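Local coordinates for phosphate-binding protein (Xanthomonas axonopodis pv. citri, PDB 5UB3) that probably acts as a periplasmic binding protein of the phosphonate-receptor family that senses a ligand and signals to a partner diguanylate cyclase, at residues A[114-119]-A[178-183]; A[93-98]-A[128-133]; A[166-171]-A[191-196]. All coordinates share one frame; numbering follows the deposited sequence.

Contact 1 of 3, residues A[114-119]-A[178-183]; sequences HTLALQ and VGALSN
T115 and V178 begin the pairing of two parallel strands: V178 N donates to T115 O at 2.8 Å, with a bent N-H...O angle of 134°. V178 O then accepts A117 N at 2.8 Å, here almost straight at 170°, and also takes the CA-H of L116, so a single carbonyl meets two donors of the facing strand. The strands diverge beyond this point. A180 N still reaches A117 O, but at 3.4 Å the bond is weak.

On one face L116 lays its CD1 against V178 CG1 at 3.8 Å; a first torsion that sets CG opposite the backbone N (chi1 172°) swings the branch toward the facing strand. L118 CD2 reaches A180 CB at 3.9 Å. Past the strand end, the extended Q119 brings its amide NE2 to L181 CD2 at 3.4 Å, the two side chains crossing at about a right angle.

P130 of helix 124-136 packs on L118 and A180, while V167 of helix 164-172 touches A117 and Q119. The D177 carboxylate (OD2) accepts a hydrogen bond from T115 N, at the start of the pairing. Parallel strands covered by helices on both faces are typical of the alpha/beta lobes of periplasmic binding proteins.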
ATOM      1  N   HIS A 114     -19.783  -0.730 -16.354  1.00 23.10           N
ATOM      2  CA  HIS A 114     -18.453  -1.022 -16.844  1.00 23.54           C
ATOM      3  C   HIS A 114     -17.630  -1.758 -15.812  1.00 20.38           C
ATOM      4  O   HIS A 114     -18.051  -1.911 -14.671  1.00 21.29           O
ATOM      5  CB  HIS A 114     -17.765   0.270 -17.247  1.00 26.11           C
ATOM      6  CG  HIS A 114     -18.343   0.850 -18.490  1.00 28.46           C
ATOM      7  ND1 HIS A 114     -19.215   1.908 -18.473  1.00 32.88           N
ATOM      8  CD2 HIS A 114     -18.261   0.449 -19.777  1.00 28.22           C
ATOM      9  CE1 HIS A 114     -19.620   2.165 -19.701  1.00 32.50           C
ATOM     10  NE2 HIS A 114     -19.048   1.292 -20.513  1.00 30.84           N
ATOM     11  N   THR A 115     -16.458  -2.195 -16.216  1.00 18.21           N
ATOM     12  CA  THR A 115     -15.635  -3.020 -15.385  1.00 19.46           C
ATOM     13  C   THR A 115     -14.367  -2.245 -14.969  1.00 18.85           C
ATOM     14  O   THR A 115     -13.838  -1.413 -15.680  1.00 18.07           O
ATOM     15  CB  THR A 115     -15.294  -4.349 -16.102  1.00 20.17           C
ATOM     16  OG1 THR A 115     -14.600  -4.040 -17.290  1.00 18.72           O
ATOM     17  CG2 THR A 115     -16.518  -5.084 -16.458  1.00 19.84           C
ATOM     18  N   LEU A 116     -13.919  -2.561 -13.781  1.00 20.55           N
ATOM     19  CA  LEU A 116     -12.767  -1.928 -13.181  1.00 20.20           C
ATOM     20  C   LEU A 116     -11.753  -3.001 -12.775  1.00 17.97           C
ATOM     21  O   LEU A 116     -12.112  -3.911 -12.097  1.00 19.02           O
ATOM     22  CB  LEU A 116     -13.249  -1.217 -11.936  1.00 18.53           C
ATOM     23  CG  LEU A 116     -12.227  -0.613 -10.993  1.00 18.22           C
ATOM     24  CD1 LEU A 116     -11.496   0.577 -11.595  1.00 18.84           C
ATOM     25  CD2 LEU A 116     -12.973  -0.144  -9.768  1.00 17.96           C
ATOM     26  N   ALA A 117     -10.488  -2.802 -13.125  1.00 16.78           N
ATOM     27  CA  ALA A 117      -9.371  -3.615 -12.730  1.00 16.83           C
ATOM     28  C   ALA A 117      -8.790  -3.101 -11.437  1.00 17.79           C
ATOM     29  O   ALA A 117      -8.323  -1.975 -11.391  1.00 18.80           O
ATOM     30  CB  ALA A 117      -8.266  -3.562 -13.811  1.00 18.10           C
ATOM     31  N   LEU A 118      -8.792  -3.943 -10.423  1.00 17.15           N
ATOM     32  CA  LEU A 118      -8.157  -3.663  -9.153  1.00 18.17           C
ATOM     33  C   LEU A 118      -7.065  -4.648  -8.882  1.00 18.55           C
ATOM     34  O   LEU A 118      -6.899  -5.639  -9.586  1.00 18.58           O
ATOM     35  CB  LEU A 118      -9.209  -3.760  -8.088  1.00 18.16           C
ATOM     36  CG  LEU A 118     -10.324  -2.734  -8.312  1.00 17.95           C
ATOM     37  CD1 LEU A 118     -11.338  -2.810  -7.171  1.00 20.16           C
ATOM     38  CD2 LEU A 118      -9.746  -1.348  -8.354  1.00 18.26           C
ATOM     39  N   GLN A 119      -6.328  -4.408  -7.818  1.00 18.46           N
ATOM     40  CA  GLN A 119      -5.179  -5.207  -7.565  1.00 20.76           C
ATOM     41  C   GLN A 119      -5.363  -6.427  -6.674  1.00 23.07           C
ATOM     42  O   GLN A 119      -5.425  -7.544  -7.183  1.00 25.58           O
ATOM     43  CB  GLN A 119      -4.076  -4.311  -7.108  1.00 20.97           C
ATOM     44  CG  GLN A 119      -3.515  -3.547  -8.287  1.00 20.69           C
ATOM     45  CD  GLN A 119      -2.609  -2.423  -7.872  1.00 21.09           C
ATOM     46  OE1 GLN A 119      -1.632  -2.611  -7.116  1.00 19.69           O
ATOM     47  NE2 GLN A 119      -2.907  -1.233  -8.372  1.00 20.12           N
ATOM     48  N   VAL A 178     -11.838   0.094 -17.008  1.00 18.05           N
ATOM     49  CA  VAL A 178     -11.218   1.113 -16.140  1.00 17.02           C
ATOM     50  C   VAL A 178     -10.154   0.504 -15.281  1.00 17.21           C
ATOM     51  O   VAL A 178     -10.250  -0.652 -14.846  1.00 17.86           O
ATOM     52  CB  VAL A 178     -12.255   1.855 -15.267  1.00 16.90           C
ATOM     53  CG1 VAL A 178     -11.616   2.994 -14.511  1.00 15.86           C
ATOM     54  CG2 VAL A 178     -13.485   2.331 -16.029  1.00 17.17           C
ATOM     55  N   GLY A 179      -9.093   1.286 -15.022  1.00 15.85           N
ATOM     56  CA  GLY A 179      -8.054   0.839 -14.159  1.00 17.21           C
ATOM     57  C   GLY A 179      -7.854   1.801 -13.010  1.00 16.69           C
ATOM     58  O   GLY A 179      -8.184   2.964 -13.160  1.00 19.19           O
ATOM     59  N   ALA A 180      -7.379   1.291 -11.863  1.00 18.03           N
ATOM     60  CA  ALA A 180      -7.038   2.156 -10.732  1.00 17.54           C
ATOM     61  C   ALA A 180      -5.586   1.916 -10.391  1.00 18.55           C
ATOM     62  O   ALA A 180      -5.170   0.804 -10.276  1.00 18.02           O
ATOM     63  CB  ALA A 180      -7.913   1.900  -9.551  1.00 18.47           C
ATOM     64  N   LEU A 181      -4.818   2.999 -10.295  1.00 18.91           N
ATOM     65  CA  LEU A 181      -3.416   2.951  -9.824  1.00 19.30           C
ATOM     66  C   LEU A 181      -3.115   4.226  -9.039  1.00 18.56           C
ATOM     67  O   LEU A 181      -3.883   5.197  -9.167  1.00 18.02           O
ATOM     68  CB  LEU A 181      -2.503   2.931 -11.005  1.00 20.77           C
ATOM     69  CG  LEU A 181      -2.401   1.689 -11.867  1.00 22.98           C
ATOM     70  CD1 LEU A 181      -1.459   1.973 -13.017  1.00 25.20           C
ATOM     71  CD2 LEU A 181      -1.858   0.524 -11.089  1.00 24.77           C
ATOM     72  N   SER A 182      -1.981   4.270  -8.301  1.00 18.93           N
ATOM     73  CA  SER A 182      -1.583   5.523  -7.628  1.00 18.57           C
ATOM     74  C   SER A 182      -1.062   6.494  -8.689  1.00 19.06           C
ATOM     75  O   SER A 182      -0.607   6.115  -9.768  1.00 17.90           O
ATOM     76  CB  SER A 182      -0.441   5.328  -6.596  1.00 17.52           C
ATOM     77  OG  SER A 182       0.773   5.197  -7.291  1.00 17.46           O
ATOM     78  N   ASN A 183      -1.080   7.759  -8.338  1.00 19.19           N
ATOM     79  CA  ASN A 183      -0.499   8.784  -9.176  1.00 19.77           C
ATOM     80  C   ASN A 183       0.962   8.565  -9.377  1.00 20.45           C
ATOM     81  O   ASN A 183       1.482   8.892 -10.383  1.00 21.13           O
ATOM     82  CB  ASN A 183      -0.744  10.141  -8.571  1.00 19.84           C
ATOM     83  CG  ASN A 183      -0.065  10.304  -7.229  1.00 20.15           C
ATOM     84  OD1 ASN A 183      -0.187   9.492  -6.303  1.00 16.81           O
ATOM     85  ND2 ASN A 183       0.695  11.362  -7.140  1.00 21.18           N
TER

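Contact 2 of 3, residues A[93-98]-A[128-133]; sequences FHTLFF and LLPMLE
Helix 124-136 packs across strand 92-100 in an alpha/beta lobe of the binding protein, and T95 and F97 of the strand carry the contact against L129 and P130 of the helix. The short segments run at 71° to each other, their axes 8.6 Å apart at closest, a steep crossing bridged without any hydrogen bond between the segments. T95 sets its hydroxyl beside L129: OG1 lies 3.4 Å from L129 CB and is also close to CD1 of that leucine. With chi1 at -72°, OG1 stands beside the backbone N of T95 and CG2 opposite it; both branches border P130 CD, OG1 at 3.8 Å and the methyl CG2 at 3.9 Å. The hydroxyl is not stranded among carbons, since it hydrogen-bonds to the backbone O of S125, one turn earlier in the helix.

F97, two residues along and on the same side of the strand, pushes its ring end into the helix. CZ comes to 3.4 Å from P130 CB and is nearly as close to P130 CA, a tight apolar contact in which the ring meets the proline obliquely, while P130 O lies at the ring's edge and in its plane. The alternation of a strand thus gives the helix T95 and F97, whereas L96 and F98 turn to the other side, toward W186. P130 has no N-H to give to the preceding turn, and the helix is kinked there. Farther along, E133 brings its CB to 4.2 Å from F97 CZ; its carboxylate is taken up by H204, with OE2 hydrogen-bonded to NE2 of that histidine. L268 of helix 259-277 also packs on L129.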
ATOM      1  N   PHE A  93       0.148  10.218  -1.601  1.00 17.62           N
ATOM      2  CA  PHE A  93      -0.248   9.815  -2.915  1.00 17.85           C
ATOM      3  C   PHE A  93      -1.766   9.766  -3.040  1.00 17.00           C
ATOM      4  O   PHE A  93      -2.458   9.940  -2.057  1.00 16.61           O
ATOM      5  CB  PHE A  93       0.493   8.541  -3.317  1.00 19.27           C
ATOM      6  CG  PHE A  93       0.051   7.266  -2.616  1.00 17.33           C
ATOM      7  CD1 PHE A  93      -0.776   7.249  -1.489  1.00 16.63           C
ATOM      8  CD2 PHE A  93       0.502   6.059  -3.137  1.00 19.00           C
ATOM      9  CE1 PHE A  93      -1.150   6.067  -0.893  1.00 18.00           C
ATOM     10  CE2 PHE A  93       0.137   4.841  -2.551  1.00 18.31           C
ATOM     11  CZ  PHE A  93      -0.701   4.852  -1.436  1.00 17.51           C
ATOM     12  N   HIS A  94      -2.268   9.458  -4.239  1.00 16.56           N
ATOM     13  CA  HIS A  94      -3.688   9.318  -4.457  1.00 16.38           C
ATOM     14  C   HIS A  94      -3.936   8.331  -5.546  1.00 16.67           C
ATOM     15  O   HIS A  94      -3.010   7.950  -6.205  1.00 16.81           O
ATOM     16  CB  HIS A  94      -4.398  10.630  -4.788  1.00 18.93           C
ATOM     17  CG  HIS A  94      -3.893  11.319  -6.000  1.00 18.24           C
ATOM     18  ND1 HIS A  94      -2.813  12.159  -5.977  1.00 19.58           N
ATOM     19  CD2 HIS A  94      -4.337  11.299  -7.275  1.00 20.28           C
ATOM     20  CE1 HIS A  94      -2.621  12.663  -7.181  1.00 20.80           C
ATOM     21  NE2 HIS A  94      -3.521  12.136  -7.986  1.00 23.93           N
ATOM     22  N   THR A  95      -5.194   7.920  -5.649  1.00 17.73           N
ATOM     23  CA  THR A  95      -5.613   6.991  -6.689  1.00 16.97           C
ATOM     24  C   THR A  95      -6.114   7.759  -7.892  1.00 16.04           C
ATOM     25  O   THR A  95      -6.785   8.784  -7.745  1.00 16.26           O
ATOM     26  CB  THR A  95      -6.598   5.976  -6.141  1.00 16.08           C
ATOM     27  OG1 THR A  95      -5.858   5.072  -5.302  1.00 16.46           O
ATOM     28  CG2 THR A  95      -7.224   5.187  -7.284  1.00 16.97           C
ATOM     29  N   LEU A  96      -5.723   7.289  -9.066  1.00 16.67           N
ATOM     30  CA  LEU A  96      -6.330   7.744 -10.292  1.00 19.03           C
ATOM     31  C   LEU A  96      -7.034   6.611 -11.001  1.00 17.82           C
ATOM     32  O   LEU A  96      -6.639   5.429 -10.924  1.00 18.07           O
ATOM     33  CB  LEU A  96      -5.325   8.455 -11.167  1.00 23.41           C
ATOM     34  CG  LEU A  96      -3.965   7.879 -11.478  1.00 25.69           C
ATOM     35  CD1 LEU A  96      -4.215   6.763 -12.458  1.00 28.65           C
ATOM     36  CD2 LEU A  96      -2.966   8.903 -12.055  1.00 26.24           C
ATOM     37  N   PHE A  97      -8.131   6.959 -11.630  1.00 16.79           N
ATOM     38  CA  PHE A  97      -8.865   5.995 -12.435  1.00 17.18           C
ATOM     39  C   PHE A  97      -8.547   6.365 -13.844  1.00 16.70           C
ATOM     40  O   PHE A  97      -8.603   7.531 -14.201  1.00 18.15           O
ATOM     41  CB  PHE A  97     -10.348   6.118 -12.208  1.00 17.14           C
ATOM     42  CG  PHE A  97     -10.814   5.640 -10.853  1.00 16.67           C
ATOM     43  CD1 PHE A  97     -10.601   6.408  -9.733  1.00 16.31           C
ATOM     44  CD2 PHE A  97     -11.502   4.458 -10.724  1.00 16.87           C
ATOM     45  CE1 PHE A  97     -11.051   5.990  -8.500  1.00 16.89           C
ATOM     46  CE2 PHE A  97     -11.946   4.017  -9.500  1.00 17.99           C
ATOM     47  CZ  PHE A  97     -11.746   4.807  -8.381  1.00 16.97           C
ATOM     48  N   PHE A  98      -8.257   5.387 -14.683  1.00 17.39           N
ATOM     49  CA  PHE A  98      -7.952   5.695 -16.041  1.00 17.47           C
ATOM     50  C   PHE A  98      -8.638   4.730 -16.995  1.00 18.81           C
ATOM     51  O   PHE A  98      -8.964   3.602 -16.631  1.00 17.70           O
ATOM     52  CB  PHE A  98      -6.446   5.683 -16.253  1.00 17.74           C
ATOM     53  CG  PHE A  98      -5.840   4.348 -16.088  1.00 19.97           C
ATOM     54  CD1 PHE A  98      -5.422   3.922 -14.825  1.00 20.16           C
ATOM     55  CD2 PHE A  98      -5.713   3.472 -17.186  1.00 18.81           C
ATOM     56  CE1 PHE A  98      -4.891   2.658 -14.653  1.00 21.79           C
ATOM     57  CE2 PHE A  98      -5.177   2.228 -17.024  1.00 19.06           C
ATOM     58  CZ  PHE A  98      -4.774   1.804 -15.764  1.00 22.98           C
ATOM     59  N   LEU A 128      -8.253  -0.284  -1.961  1.00 16.66           N
ATOM     60  CA  LEU A 128      -8.963   0.358  -0.846  1.00 16.56           C
ATOM     61  C   LEU A 128      -9.428   1.695  -1.263  1.00 16.02           C
ATOM     62  O   LEU A 128     -10.591   1.996  -1.125  1.00 16.97           O
ATOM     63  CB  LEU A 128      -8.087   0.426   0.408  1.00 17.10           C
ATOM     64  CG  LEU A 128      -7.788  -0.950   1.004  1.00 16.88           C
ATOM     65  CD1 LEU A 128      -6.588  -0.932   1.973  1.00 15.86           C
ATOM     66  CD2 LEU A 128      -8.980  -1.666   1.631  1.00 16.32           C
ATOM     67  N   LEU A 129      -8.533   2.544  -1.745  1.00 16.49           N
ATOM     68  CA  LEU A 129      -8.923   3.898  -2.163  1.00 15.45           C
ATOM     69  C   LEU A 129      -9.932   3.924  -3.267  1.00 15.05           C
ATOM     70  O   LEU A 129     -10.929   4.619  -3.138  1.00 14.90           O
ATOM     71  CB  LEU A 129      -7.744   4.796  -2.523  1.00 15.30           C
ATOM     72  CG  LEU A 129      -6.763   5.019  -1.361  1.00 15.69           C
ATOM     73  CD1 LEU A 129      -5.714   6.043  -1.821  1.00 16.25           C
ATOM     74  CD2 LEU A 129      -7.461   5.504  -0.105  1.00 14.93           C
ATOM     75  N   PRO A 130      -9.694   3.162  -4.355  1.00 15.12           N
ATOM     76  CA  PRO A 130     -10.754   3.227  -5.367  1.00 15.34           C
ATOM     77  C   PRO A 130     -12.117   2.688  -4.888  1.00 16.12           C
ATOM     78  O   PRO A 130     -13.142   3.244  -5.271  1.00 15.85           O
ATOM     79  CB  PRO A 130     -10.223   2.373  -6.512  1.00 15.10           C
ATOM     80  CG  PRO A 130      -9.087   1.569  -5.956  1.00 15.04           C
ATOM     81  CD  PRO A 130      -8.507   2.451  -4.847  1.00 15.07           C
ATOM     82  N   MET A 131     -12.135   1.615  -4.104  1.00 16.53           N
ATOM     83  CA  MET A 131     -13.407   1.093  -3.638  1.00 19.56           C
ATOM     84  C   MET A 131     -14.085   2.119  -2.732  1.00 18.22           C
ATOM     85  O   MET A 131     -15.282   2.313  -2.779  1.00 16.76           O
ATOM     86  CB  MET A 131     -13.280  -0.224  -2.848  1.00 21.20           C
ATOM     87  CG  MET A 131     -12.995  -1.430  -3.684  1.00 25.88           C
ATOM     88  SD  MET A 131     -14.289  -1.747  -4.897  1.00 29.82           S
ATOM     89  CE  MET A 131     -15.025  -3.195  -4.171  1.00 29.77           C
ATOM     90  N   LEU A 132     -13.297   2.768  -1.892  1.00 16.83           N
ATOM     91  CA  LEU A 132     -13.845   3.802  -1.029  1.00 18.98           C
ATOM     92  C   LEU A 132     -14.485   4.869  -1.888  1.00 19.87           C
ATOM     93  O   LEU A 132     -15.568   5.322  -1.573  1.00 20.10           O
ATOM     94  CB  LEU A 132     -12.748   4.436  -0.144  1.00 18.66           C
ATOM     95  CG  LEU A 132     -13.205   5.525   0.766  1.00 18.95           C
ATOM     96  CD1 LEU A 132     -14.319   4.994   1.660  1.00 18.42           C
ATOM     97  CD2 LEU A 132     -11.999   5.999   1.564  1.00 19.94           C
ATOM     98  N   GLU A 133     -13.787   5.268  -2.947  1.00 20.34           N
ATOM     99  CA  GLU A 133     -14.283   6.307  -3.814  1.00 20.52           C
ATOM    100  C   GLU A 133     -15.629   5.939  -4.403  1.00 19.35           C
ATOM    101  O   GLU A 133     -16.513   6.781  -4.521  1.00 20.32           O
ATOM    102  CB  GLU A 133     -13.293   6.659  -4.896  1.00 20.84           C
ATOM    103  CG  GLU A 133     -13.501   8.058  -5.460  1.00 22.73           C
ATOM    104  CD  GLU A 133     -12.951   9.182  -4.574  1.00 22.03           C
ATOM    105  OE1 GLU A 133     -12.621   8.950  -3.376  1.00 19.32           O
ATOM    106  OE2 GLU A 133     -12.868  10.283  -5.137  1.00 20.22           O
TER

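Contact 3 of 3, residues A[166-171]-A[191-196]; sequences NVAAFV and HMPPVF
A168 and M192 are the residues whose CA atoms come nearest, 6.0 Å apart, where helix 164-172 passes the loop that leads into helix 194-197. The small side chain of A168 points at the loop and gathers most of the contact. Its CB lies 3.6 Å from H191 O and 3.8 Å from the M192 methyl CE, with P193 CD at the margin of contact. M192 starts with CG opposite its backbone N (chi1 170°) and then bends at both chi2 and chi3, which folds the thioether back so that its methyl end, rather than the sulfur, reaches the alanine. M192 is modelled in two conformations, however, and this methyl contact is doubtful as a fixed feature.

One turn into the short helix, F196 covers the neighbouring step of helix 164-172. CE2 sits 3.7 Å from A169 CA and 3.8 Å from A169 CB, and CD2 is 4.2 Å from A168 CB. The ring meets the backbone of the two alanines obliquely, their single methyls letting it approach the main chain itself. H172, farther along the same helix, stacks on the F196 ring. P193 occupies the N-cap position of helix 194-197, and its O accepts a weak bond from F196 N. F98 and F200 also pack on M192, linking the loop to the strands behind it.

No hydrogen bond crosses between the two segments, and H191 O is buried here without a polar partner in the model; cohesion therefore rests on apolar packing of the F196 ring against A168 and A169, to which the methionine methyl adds in one conformation.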
ATOM      1  N   ASN A 166      -0.641  -5.543 -14.665  1.00 25.53           N
ATOM      2  CA  ASN A 166      -1.888  -6.151 -15.158  1.00 22.74           C
ATOM      3  C   ASN A 166      -3.069  -5.176 -15.218  1.00 21.60           C
ATOM      4  O   ASN A 166      -3.836  -5.177 -16.163  1.00 21.36           O
ATOM      5  CB  ASN A 166      -2.236  -7.394 -14.348  1.00 23.68           C
ATOM      6  CG  ASN A 166      -1.401  -8.623 -14.735  1.00 24.23           C
ATOM      7  OD1 ASN A 166      -0.549  -8.590 -15.625  1.00 22.98           O
ATOM      8  ND2 ASN A 166      -1.675  -9.709 -14.067  1.00 25.35           N
ATOM      9  N   VAL A 167      -3.213  -4.317 -14.227  1.00 19.37           N
ATOM     10  CA  VAL A 167      -4.263  -3.295 -14.312  1.00 20.46           C
ATOM     11  C   VAL A 167      -4.073  -2.516 -15.618  1.00 20.06           C
ATOM     12  O   VAL A 167      -4.983  -2.333 -16.392  1.00 19.26           O
ATOM     13  CB  VAL A 167      -4.179  -2.344 -13.128  1.00 18.49           C
ATOM     14  CG1 VAL A 167      -5.153  -1.210 -13.292  1.00 18.91           C
ATOM     15  CG2 VAL A 167      -4.482  -3.081 -11.835  1.00 20.56           C
ATOM     16  N   ALA A 168      -2.851  -2.021 -15.847  1.00 22.06           N
ATOM     17  CA  ALA A 168      -2.596  -1.232 -17.031  1.00 23.20           C
ATOM     18  C   ALA A 168      -2.830  -2.106 -18.284  1.00 22.78           C
ATOM     19  O   ALA A 168      -3.539  -1.731 -19.190  1.00 20.54           O
ATOM     20  CB  ALA A 168      -1.179  -0.690 -16.981  1.00 26.60           C
ATOM     21  N   ALA A 169      -2.297  -3.318 -18.269  1.00 22.36           N
ATOM     22  CA  ALA A 169      -2.403  -4.219 -19.425  1.00 23.21           C
ATOM     23  C   ALA A 169      -3.801  -4.640 -19.795  1.00 24.16           C
ATOM     24  O   ALA A 169      -4.153  -4.657 -20.969  1.00 22.46           O
ATOM     25  CB  ALA A 169      -1.531  -5.445 -19.212  1.00 24.68           C
ATOM     26  N   PHE A 170      -4.634  -4.971 -18.797  1.00 24.06           N
ATOM     27  CA  PHE A 170      -6.027  -5.373 -19.073  1.00 23.83           C
ATOM     28  C   PHE A 170      -6.835  -4.256 -19.638  1.00 20.26           C
ATOM     29  O   PHE A 170      -7.683  -4.484 -20.461  1.00 21.39           O
ATOM     30  CB  PHE A 170      -6.767  -5.896 -17.815  1.00 23.20           C
ATOM     31  CG  PHE A 170      -6.506  -7.334 -17.527  1.00 23.84           C
ATOM     32  CD1 PHE A 170      -5.285  -7.746 -17.078  1.00 24.35           C
ATOM     33  CD2 PHE A 170      -7.504  -8.265 -17.678  1.00 25.98           C
ATOM     34  CE1 PHE A 170      -5.046  -9.076 -16.816  1.00 26.27           C
ATOM     35  CE2 PHE A 170      -7.281  -9.597 -17.404  1.00 24.78           C
ATOM     36  CZ  PHE A 170      -6.052 -10.001 -16.978  1.00 27.30           C
ATOM     37  N   VAL A 171      -6.617  -3.048 -19.161  1.00 20.32           N
ATOM     38  CA  VAL A 171      -7.339  -1.893 -19.700  1.00 19.52           C
ATOM     39  C   VAL A 171      -6.804  -1.593 -21.097  1.00 21.20           C
ATOM     40  O   VAL A 171      -7.589  -1.254 -22.016  1.00 20.62           O
ATOM     41  CB  VAL A 171      -7.265  -0.652 -18.803  1.00 19.74           C
ATOM     42  CG1 VAL A 171      -8.088   0.490 -19.381  1.00 20.33           C
ATOM     43  CG2 VAL A 171      -7.814  -1.009 -17.464  1.00 22.43           C
ATOM     44  N   HIS A 191       5.201  -0.196 -13.991  1.00 31.07           N
ATOM     45  CA  HIS A 191       3.770  -0.353 -13.722  1.00 29.65           C
ATOM     46  C   HIS A 191       2.900   0.190 -14.848  1.00 28.42           C
ATOM     47  O   HIS A 191       1.888  -0.394 -15.159  1.00 28.80           O
ATOM     48  CB  HIS A 191       3.419   0.341 -12.391  1.00 28.92           C
ATOM     49  CG  HIS A 191       4.209  -0.187 -11.231  1.00 28.61           C
ATOM     50  ND1 HIS A 191       4.774   0.625 -10.272  1.00 31.77           N
ATOM     51  CD2 HIS A 191       4.570  -1.449 -10.916  1.00 27.28           C
ATOM     52  CE1 HIS A 191       5.402  -0.121  -9.384  1.00 28.51           C
ATOM     53  NE2 HIS A 191       5.301  -1.381  -9.758  1.00 29.90           N
ATOM     54  N   MET A 192       3.290   1.316 -15.440  0.50 27.08           N
ATOM     55  CA  MET A 192       2.522   1.944 -16.511  0.50 25.69           C
ATOM     56  C   MET A 192       3.443   2.188 -17.714  0.50 27.50           C
ATOM     57  O   MET A 192       3.917   3.309 -17.896  0.50 26.58           O
ATOM     58  CB  MET A 192       1.891   3.231 -16.004  0.50 22.72           C
ATOM     59  CG  MET A 192       1.259   4.130 -17.059  0.50 21.26           C
ATOM     60  SD  MET A 192      -0.246   3.510 -17.855  0.50 18.85           S
ATOM     61  CE  MET A 192      -1.176   3.081 -16.386  0.50 19.41           C
ATOM     62  N   PRO A 193       3.681   1.138 -18.540  1.00 29.86           N
ATOM     63  CA  PRO A 193       4.524   1.243 -19.753  1.00 28.73           C
ATOM     64  C   PRO A 193       4.069   2.367 -20.652  1.00 27.96           C
ATOM     65  O   PRO A 193       2.880   2.545 -20.887  1.00 26.19           O
ATOM     66  CB  PRO A 193       4.364  -0.107 -20.474  1.00 29.47           C
ATOM     67  CG  PRO A 193       3.716  -1.009 -19.511  1.00 29.48           C
ATOM     68  CD  PRO A 193       3.007  -0.174 -18.488  1.00 29.24           C
ATOM     69  N   PRO A 194       5.022   3.190 -21.093  1.00 29.06           N
ATOM     70  CA  PRO A 194       4.705   4.258 -22.025  1.00 27.45           C
ATOM     71  C   PRO A 194       3.813   3.816 -23.199  1.00 25.44           C
ATOM     72  O   PRO A 194       2.845   4.503 -23.494  1.00 25.49           O
ATOM     73  CB  PRO A 194       6.087   4.716 -22.485  1.00 27.63           C
ATOM     74  CG  PRO A 194       6.911   4.520 -21.259  1.00 29.03           C
ATOM     75  CD  PRO A 194       6.409   3.266 -20.604  1.00 28.54           C
ATOM     76  N   VAL A 195       4.114   2.670 -23.814  1.00 26.84           N
ATOM     77  CA  VAL A 195       3.295   2.119 -24.908  1.00 28.02           C
ATOM     78  C   VAL A 195       1.811   2.021 -24.522  1.00 28.28           C
ATOM     79  O   VAL A 195       0.971   2.236 -25.356  1.00 28.12           O
ATOM     80  CB  VAL A 195       3.836   0.754 -25.431  1.00 30.85           C
ATOM     81  CG1 VAL A 195       3.797  -0.340 -24.369  1.00 34.04           C
ATOM     82  CG2 VAL A 195       3.066   0.276 -26.640  1.00 32.16           C
ATOM     83  N   PHE A 196       1.491   1.696 -23.261  1.00 24.05           N
ATOM     84  CA  PHE A 196       0.111   1.691 -22.785  1.00 23.26           C
ATOM     85  C   PHE A 196      -0.380   3.049 -22.396  1.00 21.59           C
ATOM     86  O   PHE A 196      -1.487   3.400 -22.744  1.00 19.95           O
ATOM     87  CB  PHE A 196      -0.177   0.710 -21.596  1.00 23.79           C
ATOM     88  CG  PHE A 196       0.166  -0.736 -21.858  1.00 25.40           C
ATOM     89  CD1 PHE A 196       0.279  -1.258 -23.148  1.00 26.75           C
ATOM     90  CD2 PHE A 196       0.343  -1.593 -20.777  1.00 26.00           C
ATOM     91  CE1 PHE A 196       0.618  -2.586 -23.329  1.00 29.39           C
ATOM     92  CE2 PHE A 196       0.669  -2.924 -20.952  1.00 28.74           C
ATOM     93  CZ  PHE A 196       0.804  -3.425 -22.226  1.00 29.25           C
TER

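In the fold
Contacts 1 and 2 are buried, whereas contact 3 is only partly so and lies farther from the centre of the chain. Contact 1 is the one with hydrogen bonds between its segments, as befits paired strands; contact 2 packs a helix on a strand, and contact 3 a helix on a loop and the short helix that follows, both without such bonds. Strands 178-182 and 92-100 are antiparallel neighbours, with probable hydrogen bonds from L96 N to L181 O and from G179 N to F98 O, so contacts 1 and 2 share one sheet. Contact 3 is tied to that sheet through F98, whose CZ meets A168 CA and V167 CG1, and through V171, which packs on V178 and G179.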